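Local coordinates for Serpin48 (Tenebrio molitor, PDB 3OZQ), which inhibits the protease SPE with high specificity in the innate immunity of the mealworm beetle, as a member of the serpin family, at residues L169-P181 against L222-I234. Residues are numbered along the deposited sequence; the frame is centred on the assembly and turned at random.
Sequences LYFNAKWLVPFPP and LELPFKGGASLTI
W175 lays the six-membered part of its indole over the ring of F226 in an offset stack. The centroids are 4.6 Å apart and the planes 15° from parallel. On the opposite face F179 brings CE2 in toward the rim of the indole. L232 CD2 meets the indole edge at W175 CH2, in plane, 3.7 Å away. L224 CB presses on W175 CZ3 at 3.5 Å. The indole nitrogen NE1 is hydrogen-bonded to the carbonyl of S322.

F226 turns its CG beside its own backbone N (chi1 -76°), which brings its ring under the indole. A173 CB sits over the F226 ring as a CH-pi contact, 3.8 Å from the centroid. With an alanine in place of F226, a gap is likely to open between W175 and A173, and the indole would probably lose its stacking partner on that face, though not the bond from NE1 to S322.

The contact joins two parts of the serpin fold. Strand 163-174 is strand s3A of the large central sheet A. Strands 219-225 and 231-237 form a hairpin of sheet B, and residues 226-229 make its type II turn. The backbones meet in a single bridge, W175 with F226. K227 N donates to K174 O at 2.7 Å, nearly straight on. L176 N donates to P225 O at 2.9 Å, from a position tilted out of the carbonyl plane. K227 bends at its last torsion (chi4 75°), and NZ reaches W175 O at 3.0 Å. One water links V177 N to P225 O, giving that carbonyl a second donor.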
loop_
_atom_site.group_PDB
_atom_site.type_symbol
_atom_site.label_atom_id
_atom_site.label_comp_id
_atom_site.label_asym_id
_atom_site.label_seq_id
_atom_site.Cartn_x
_atom_site.Cartn_y
_atom_site.Cartn_z
ATOM N N LEU A 169 0.829 1.575 7.932
ATOM C CA LEU A 169 -0.341 0.700 7.833
ATOM C C LEU A 169 -0.012 -0.770 7.682
ATOM O O LEU A 169 1.121 -1.159 7.405
ATOM C CB LEU A 169 -1.311 1.117 6.702
ATOM C CG LEU A 169 -0.903 1.534 5.276
ATOM C CD1 LEU A 169 0.513 1.230 4.881
ATOM C CD2 LEU A 169 -1.892 1.057 4.176
ATOM N N TYR A 170 -1.047 -1.576 7.863
ATOM C CA TYR A 170 -0.971 -3.008 7.672
ATOM C C TYR A 170 -2.401 -3.514 7.639
ATOM O O TYR A 170 -3.315 -2.856 8.145
ATOM C CB TYR A 170 -0.169 -3.677 8.791
ATOM C CG TYR A 170 -0.866 -3.720 10.131
ATOM C CD1 TYR A 170 -1.654 -4.807 10.488
ATOM C CD2 TYR A 170 -0.728 -2.678 11.047
ATOM C CE1 TYR A 170 -2.290 -4.859 11.717
ATOM C CE2 TYR A 170 -1.364 -2.717 12.281
ATOM C CZ TYR A 170 -2.144 -3.815 12.610
ATOM O OH TYR A 170 -2.783 -3.868 13.828
ATOM N N PHE A 171 -2.583 -4.682 7.036
ATOM C CA PHE A 171 -3.897 -5.234 6.745
ATOM C C PHE A 171 -4.081 -6.526 7.524
ATOM O O PHE A 171 -3.128 -7.275 7.732
ATOM C CB PHE A 171 -3.992 -5.546 5.252
ATOM C CG PHE A 171 -5.381 -5.873 4.782
ATOM C CD1 PHE A 171 -6.405 -4.950 4.910
ATOM C CD2 PHE A 171 -5.662 -7.102 4.193
ATOM C CE1 PHE A 171 -7.693 -5.247 4.459
ATOM C CE2 PHE A 171 -6.945 -7.400 3.742
ATOM C CZ PHE A 171 -7.959 -6.467 3.869
ATOM N N ASN A 172 -5.312 -6.781 7.948
ATOM C CA ASN A 172 -5.641 -8.016 8.643
ATOM C C ASN A 172 -6.863 -8.683 8.020
ATOM O O ASN A 172 -7.944 -8.088 7.977
ATOM C CB ASN A 172 -5.883 -7.734 10.121
ATOM C CG ASN A 172 -6.426 -8.939 10.857
ATOM O OD1 ASN A 172 -5.666 -9.748 11.402
ATOM N ND2 ASN A 172 -7.749 -9.075 10.871
ATOM N N ALA A 173 -6.684 -9.910 7.523
ATOM C CA ALA A 173 -7.764 -10.641 6.866
ATOM C C ALA A 173 -7.640 -12.143 7.057
ATOM O O ALA A 173 -6.572 -12.660 7.400
ATOM C CB ALA A 173 -7.836 -10.306 5.374
ATOM N N LYS A 174 -8.752 -12.836 6.839
ATOM C CA LYS A 174 -8.799 -14.290 6.938
ATOM C C LYS A 174 -9.071 -14.895 5.570
ATOM O O LYS A 174 -9.942 -14.420 4.840
ATOM C CB LYS A 174 -9.911 -14.726 7.890
ATOM C CG LYS A 174 -9.791 -14.216 9.309
ATOM C CD LYS A 174 -8.582 -14.782 10.034
ATOM C CE LYS A 174 -8.583 -14.315 11.484
ATOM N NZ LYS A 174 -7.441 -14.866 12.277
ATOM N N TRP A 175 -8.335 -15.951 5.224
ATOM C CA TRP A 175 -8.631 -16.702 4.015
ATOM C C TRP A 175 -10.065 -17.227 4.091
ATOM O O TRP A 175 -10.498 -17.700 5.133
ATOM C CB TRP A 175 -7.680 -17.899 3.871
ATOM C CG TRP A 175 -6.224 -17.554 3.644
ATOM C CD1 TRP A 175 -5.152 -17.989 4.377
ATOM C CD2 TRP A 175 -5.687 -16.739 2.594
ATOM N NE1 TRP A 175 -3.982 -17.486 3.851
ATOM C CE2 TRP A 175 -4.285 -16.714 2.757
ATOM C CE3 TRP A 175 -6.254 -16.026 1.529
ATOM C CZ2 TRP A 175 -3.444 -15.993 1.897
ATOM C CZ3 TRP A 175 -5.411 -15.305 0.675
ATOM C CH2 TRP A 175 -4.027 -15.303 0.863
ATOM N N LEU A 176 -10.799 -17.135 2.992
ATOM C CA LEU A 176 -12.104 -17.784 2.901
ATOM C C LEU A 176 -11.925 -19.301 3.012
ATOM O O LEU A 176 -12.735 -19.999 3.623
ATOM C CB LEU A 176 -12.777 -17.432 1.578
ATOM C CG LEU A 176 -14.132 -18.082 1.290
ATOM C CD1 LEU A 176 -15.126 -17.753 2.390
ATOM C CD2 LEU A 176 -14.650 -17.629 -0.068
ATOM N N VAL A 177 -10.846 -19.794 2.414
ATOM C CA VAL A 177 -10.461 -21.192 2.526
ATOM C C VAL A 177 -9.015 -21.227 2.968
ATOM O O VAL A 177 -8.104 -21.059 2.156
ATOM C CB VAL A 177 -10.579 -21.922 1.178
ATOM C CG1 VAL A 177 -10.323 -23.412 1.356
ATOM C CG2 VAL A 177 -11.947 -21.667 0.547
ATOM N N PRO A 178 -8.794 -21.422 4.269
ATOM C CA PRO A 178 -7.445 -21.436 4.832
ATOM C C PRO A 178 -6.622 -22.636 4.360
ATOM O O PRO A 178 -7.182 -23.631 3.894
ATOM C CB PRO A 178 -7.700 -21.517 6.340
ATOM C CG PRO A 178 -9.072 -22.116 6.467
ATOM C CD PRO A 178 -9.836 -21.586 5.297
ATOM N N PHE A 179 -5.301 -22.520 4.458
ATOM C CA PHE A 179 -4.398 -23.637 4.192
ATOM C C PHE A 179 -4.283 -24.495 5.446
ATOM O O PHE A 179 -4.171 -23.963 6.559
ATOM C CB PHE A 179 -2.996 -23.130 3.813
ATOM C CG PHE A 179 -2.978 -22.251 2.598
ATOM C CD1 PHE A 179 -2.643 -22.772 1.358
ATOM C CD2 PHE A 179 -3.307 -20.897 2.696
ATOM C CE1 PHE A 179 -2.633 -21.969 0.235
ATOM C CE2 PHE A 179 -3.306 -20.090 1.575
ATOM C CZ PHE A 179 -2.963 -20.617 0.344
ATOM N N PRO A 180 -4.312 -25.831 5.271
ATOM C CA PRO A 180 -4.063 -26.799 6.348
ATOM C C PRO A 180 -2.585 -26.850 6.711
ATOM O O PRO A 180 -1.769 -27.261 5.895
ATOM C CB PRO A 180 -4.503 -28.133 5.733
ATOM C CG PRO A 180 -4.358 -27.938 4.249
ATOM C CD PRO A 180 -4.666 -26.482 3.996
ATOM N N PRO A 181 -2.241 -26.434 7.935
ATOM C CA PRO A 181 -0.849 -26.314 8.397
ATOM C C PRO A 181 -0.101 -27.646 8.496
ATOM O O PRO A 181 1.128 -27.674 8.524
ATOM C CB PRO A 181 -0.990 -25.685 9.788
ATOM C CG PRO A 181 -2.407 -25.947 10.197
ATOM C CD PRO A 181 -3.207 -25.953 8.936
ATOM N N LEU A 222 -3.846 -15.751 -10.192
ATOM C CA LEU A 222 -4.721 -16.467 -9.287
ATOM C C LEU A 222 -5.205 -15.512 -8.225
ATOM O O LEU A 222 -4.409 -14.821 -7.607
ATOM C CB LEU A 222 -3.963 -17.596 -8.606
ATOM C CG LEU A 222 -4.729 -18.267 -7.467
ATOM C CD1 LEU A 222 -5.865 -19.089 -8.015
ATOM C CD2 LEU A 222 -3.800 -19.144 -6.641
ATOM N N GLU A 223 -6.504 -15.488 -7.984
ATOM C CA GLU A 223 -7.025 -14.618 -6.946
ATOM C C GLU A 223 -7.527 -15.435 -5.757
ATOM O O GLU A 223 -8.477 -16.211 -5.862
ATOM C CB GLU A 223 -8.088 -13.682 -7.546
ATOM C CG GLU A 223 -9.043 -13.083 -6.575
ATOM C CD GLU A 223 -10.112 -12.235 -7.265
ATOM O OE1 GLU A 223 -9.902 -11.809 -8.425
ATOM O OE2 GLU A 223 -11.160 -11.989 -6.633
ATOM N N LEU A 224 -6.831 -15.295 -4.639
ATOM C CA LEU A 224 -7.149 -16.009 -3.410
ATOM C C LEU A 224 -8.060 -15.138 -2.566
ATOM O O LEU A 224 -7.696 -14.013 -2.214
ATOM C CB LEU A 224 -5.873 -16.335 -2.633
ATOM C CG LEU A 224 -4.905 -17.374 -3.212
ATOM C CD1 LEU A 224 -3.609 -17.379 -2.420
ATOM C CD2 LEU A 224 -5.527 -18.757 -3.217
ATOM N N PRO A 225 -9.250 -15.661 -2.245
ATOM C CA PRO A 225 -10.324 -14.905 -1.602
ATOM C C PRO A 225 -10.152 -14.821 -0.099
ATOM O O PRO A 225 -9.795 -15.806 0.558
ATOM C CB PRO A 225 -11.590 -15.714 -1.952
ATOM C CG PRO A 225 -11.130 -16.792 -2.952
ATOM C CD PRO A 225 -9.690 -17.012 -2.625
ATOM N N PHE A 226 -10.372 -13.617 0.420
ATOM C CA PHE A 226 -10.415 -13.364 1.847
ATOM C C PHE A 226 -11.875 -13.333 2.256
ATOM O O PHE A 226 -12.740 -13.027 1.443
ATOM C CB PHE A 226 -9.808 -11.989 2.159
ATOM C CG PHE A 226 -8.301 -11.950 2.098
ATOM C CD1 PHE A 226 -7.535 -12.846 2.836
ATOM C CD2 PHE A 226 -7.657 -11.014 1.305
ATOM C CE1 PHE A 226 -6.148 -12.800 2.789
ATOM C CE2 PHE A 226 -6.268 -10.963 1.246
ATOM C CZ PHE A 226 -5.513 -11.859 1.986
ATOM N N LYS A 227 -12.149 -13.628 3.518
ATOM C CA LYS A 227 -13.496 -13.459 4.027
ATOM C C LYS A 227 -13.918 -12.003 3.917
ATOM O O LYS A 227 -13.154 -11.093 4.271
ATOM C CB LYS A 227 -13.586 -13.917 5.481
ATOM C CG LYS A 227 -13.554 -15.419 5.667
ATOM C CD LYS A 227 -13.889 -15.783 7.107
ATOM C CE LYS A 227 -13.855 -17.286 7.331
ATOM N NZ LYS A 227 -12.457 -17.810 7.388
ATOM N N GLY A 228 -15.130 -11.785 3.416
ATOM C CA GLY A 228 -15.715 -10.461 3.386
ATOM C C GLY A 228 -15.570 -9.793 2.035
ATOM O O GLY A 228 -15.981 -8.643 1.864
ATOM N N GLY A 229 -14.962 -10.492 1.082
ATOM C CA GLY A 229 -14.853 -9.971 -0.271
ATOM C C GLY A 229 -13.496 -9.451 -0.727
ATOM O O GLY A 229 -13.287 -9.206 -1.918
ATOM N N ALA A 230 -12.574 -9.265 0.209
ATOM C CA ALA A 230 -11.214 -8.873 -0.134
ATOM C C ALA A 230 -10.515 -10.025 -0.854
ATOM O O ALA A 230 -11.011 -11.160 -0.852
ATOM C CB ALA A 230 -10.463 -8.515 1.120
ATOM N N SER A 231 -9.365 -9.754 -1.466
ATOM C CA SER A 231 -8.617 -10.841 -2.106
ATOM C C SER A 231 -7.123 -10.552 -2.235
ATOM O O SER A 231 -6.703 -9.397 -2.212
ATOM C CB SER A 231 -9.215 -11.173 -3.471
ATOM O OG SER A 231 -8.964 -10.138 -4.404
ATOM N N LEU A 232 -6.324 -11.614 -2.319
ATOM C CA LEU A 232 -4.902 -11.512 -2.636
ATOM C C LEU A 232 -4.661 -12.121 -4.011
ATOM O O LEU A 232 -4.958 -13.300 -4.238
ATOM C CB LEU A 232 -4.047 -12.234 -1.594
ATOM C CG LEU A 232 -2.556 -12.221 -1.956
ATOM C CD1 LEU A 232 -2.011 -10.882 -1.600
ATOM C CD2 LEU A 232 -1.739 -13.315 -1.260
ATOM N N THR A 233 -4.162 -11.317 -4.939
ATOM C CA THR A 233 -3.923 -11.778 -6.302
ATOM C C THR A 233 -2.424 -11.972 -6.558
ATOM O O THR A 233 -1.639 -11.041 -6.366
ATOM C CB THR A 233 -4.471 -10.765 -7.347
ATOM O OG1 THR A 233 -5.905 -10.696 -7.272
ATOM C CG2 THR A 233 -4.057 -11.159 -8.757
ATOM N N ILE A 234 -2.044 -13.179 -6.992
ATOM C CA ILE A 234 -0.663 -13.477 -7.372
ATOM C C ILE A 234 -0.559 -13.415 -8.885
ATOM O O ILE A 234 -1.409 -13.960 -9.587
ATOM C CB ILE A 234 -0.248 -14.915 -6.937
ATOM C CG1 ILE A 234 -0.620 -15.172 -5.475
ATOM C CG2 ILE A 234 1.226 -15.171 -7.207
ATOM C CD1 ILE A 234 -0.024 -14.183 -4.530
HETATM O O HOH W 1 -11.037 -11.329 5.834
HETATM O O HOH W 2 -8.911 -18.501 0.284
#